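Side-chain contact in fiber protein (Human adenovirus 14, PDB 3F0Y), which forms the trimeric knob at the tip of the viral fibre and probably engages the cellular receptor CD46: residues I154-M159 against S197-Y202. Sequence-based numbering, arbitrary orientation. Where two conformers were deposited one is given.
Sequences IDISVM and SPFTFY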
loop_
_atom_site.group_PDB
_atom_site.type_symbol
_atom_site.label_atom_id
_atom_site.label_comp_id
_atom_site.label_asym_id
_atom_site.label_seq_id
_atom_site.Cartn_x
_atom_site.Cartn_y
_atom_site.Cartn_z
ATOM N N ILE A 154 14.091 -0.868 7.446
ATOM C CA ILE A 154 13.966 0.217 8.413
ATOM C C ILE A 154 12.516 0.297 8.872
ATOM O O ILE A 154 11.608 0.320 8.045
ATOM C CB ILE A 154 14.372 1.569 7.788
ATOM C CG1 ILE A 154 15.831 1.531 7.326
ATOM C CG2 ILE A 154 14.155 2.710 8.781
ATOM C CD1 ILE A 154 16.274 2.785 6.596
ATOM N N ASP A 155 12.299 0.338 10.186
ATOM C CA ASP A 155 10.950 0.459 10.739
ATOM C C ASP A 155 10.450 1.889 10.613
ATOM O O ASP A 155 11.202 2.837 10.835
ATOM C CB ASP A 155 10.926 0.062 12.217
ATOM C CG ASP A 155 11.306 -1.384 12.443
ATOM O OD1 ASP A 155 10.948 -2.237 11.607
ATOM O OD2 ASP A 155 11.962 -1.665 13.466
ATOM N N ILE A 156 9.175 2.040 10.265
ATOM C CA ILE A 156 8.552 3.355 10.212
ATOM C C ILE A 156 7.329 3.390 11.112
ATOM O O ILE A 156 6.479 2.501 11.057
ATOM C CB ILE A 156 8.141 3.749 8.786
ATOM C CG1 ILE A 156 9.364 3.765 7.872
ATOM C CG2 ILE A 156 7.472 5.125 8.788
ATOM C CD1 ILE A 156 9.063 4.219 6.464
ATOM N N SER A 157 7.265 4.420 11.947
ATOM C CA SER A 157 6.108 4.688 12.781
ATOM C C SER A 157 5.588 6.065 12.402
ATOM O O SER A 157 6.348 7.031 12.368
ATOM C CB SER A 157 6.501 4.657 14.257
ATOM O OG SER A 157 5.367 4.805 15.092
ATOM N N VAL A 158 4.298 6.142 12.090
ATOM C CA VAL A 158 3.637 7.413 11.843
ATOM C C VAL A 158 2.616 7.647 12.947
ATOM O O VAL A 158 1.848 6.747 13.287
ATOM C CB VAL A 158 2.930 7.428 10.472
ATOM C CG1 VAL A 158 2.199 8.749 10.258
ATOM C CG2 VAL A 158 3.928 7.179 9.358
ATOM N N MET A 159 2.635 8.843 13.529
ATOM C CA MET A 159 1.594 9.254 14.458
ATOM C C MET A 159 0.895 10.474 13.881
ATOM O O MET A 159 1.537 11.475 13.567
ATOM C CB MET A 159 2.158 9.577 15.842
ATOM C CG MET A 159 1.072 9.738 16.903
ATOM S SD MET A 159 1.695 10.022 18.571
ATOM C CE MET A 159 2.338 11.685 18.414
ATOM N N SER A 197 13.756 3.956 0.978
ATOM C CA SER A 197 12.830 3.642 -0.104
ATOM C C SER A 197 11.470 4.244 0.243
ATOM O O SER A 197 11.172 4.449 1.419
ATOM C CB SER A 197 12.721 2.131 -0.320
ATOM O OG SER A 197 12.236 1.472 0.835
ATOM N N PRO A 198 10.643 4.537 -0.775
ATOM C CA PRO A 198 9.369 5.189 -0.488
ATOM C C PRO A 198 8.482 4.367 0.438
ATOM O O PRO A 198 8.361 3.153 0.263
ATOM C CB PRO A 198 8.716 5.321 -1.868
ATOM C CG PRO A 198 9.820 5.190 -2.844
ATOM C CD PRO A 198 10.823 4.286 -2.216
ATOM N N PHE A 199 7.897 5.029 1.429
ATOM C CA PHE A 199 6.879 4.414 2.266
ATOM C C PHE A 199 5.538 5.042 1.929
ATOM O O PHE A 199 5.393 6.266 1.975
ATOM C CB PHE A 199 7.191 4.614 3.746
ATOM C CG PHE A 199 6.123 4.086 4.663
ATOM C CD1 PHE A 199 5.733 2.754 4.596
ATOM C CD2 PHE A 199 5.509 4.915 5.592
ATOM C CE1 PHE A 199 4.746 2.259 5.436
ATOM C CE2 PHE A 199 4.524 4.424 6.443
ATOM C CZ PHE A 199 4.142 3.095 6.362
ATOM N N THR A 200 4.569 4.201 1.581
ATOM C CA THR A 200 3.213 4.658 1.316
ATOM C C THR A 200 2.294 4.239 2.452
ATOM O O THR A 200 2.224 3.061 2.797
ATOM C CB THR A 200 2.669 4.101 -0.006
ATOM O OG1 THR A 200 3.523 4.513 -1.079
ATOM C CG2 THR A 200 1.257 4.616 -0.266
ATOM N N PHE A 201 1.607 5.213 3.040
ATOM C CA PHE A 201 0.577 4.933 4.028
ATOM C C PHE A 201 -0.681 5.722 3.717
ATOM O O PHE A 201 -0.667 6.642 2.894
ATOM C CB PHE A 201 1.067 5.210 5.455
ATOM C CG PHE A 201 1.432 6.643 5.720
ATOM C CD1 PHE A 201 0.558 7.484 6.397
ATOM C CD2 PHE A 201 2.665 7.144 5.325
ATOM C CE1 PHE A 201 0.901 8.805 6.659
ATOM C CE2 PHE A 201 3.013 8.464 5.583
ATOM C CZ PHE A 201 2.129 9.294 6.251
ATOM N N TYR A 202 -1.763 5.337 4.382
ATOM C CA TYR A 202 -3.076 5.910 4.121
ATOM C C TYR A 202 -3.708 6.407 5.412
ATOM O O TYR A 202 -3.496 5.837 6.481
ATOM C CB TYR A 202 -3.976 4.870 3.449
ATOM C CG TYR A 202 -3.274 4.108 2.349
ATOM C CD1 TYR A 202 -3.466 4.436 1.011
ATOM C CD2 TYR A 202 -2.391 3.074 2.652
ATOM C CE1 TYR A 202 -2.809 3.741 0.006
ATOM C CE2 TYR A 202 -1.734 2.377 1.660
ATOM C CZ TYR A 202 -1.945 2.713 0.341
ATOM O OH TYR A 202 -1.286 2.015 -0.640
#
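Ile156 and Val158 of segment 154-159 face Phe199 and Phe201 across the interior of the knob, their backbones running in roughly the same direction, with 30° between the strand axes and a closest axial approach of 9.9 Å. That spacing is too wide for backbone pairing and marks two sheets packed face to face, joined here by apolar side chains alone.

At one end Ile156 lies over one face of the Phe199 ring, offset toward its rim, the two side chains running antiparallel. Ile156 CD1 covers the root of the ring, 3.3 Å from Phe199 CB, and Ile156 CG2 the CD2-CE2 side of the same face, 3.8 Å from Phe199 CD2. With CG anti to the backbone N (chi1 176°), the Phe199 ring extends along the isoleucine and brings CE2 to 4.1 Å from Val158 CG2, a methyl near the ring plane.

The same methyl also sits over the centre of the Phe201 ring: Val158 CG2 is 4.1 Å from its centroid, only 9° off the normal, a CH-pi contact. Val158 CG1 reaches the rim, 3.8 Å from Phe201 CE1.

The contact is part of the core of the knob's beta-sandwich. Strand 151-160 is hydrogen-bonded between strands 137-145 and 171-180, whereas strand 199-204 is the opposing sheet's edge strand within this chain, antiparallel to strand 51-60, and its Thr200 packs on Tyr202 of a neighbouring subunit.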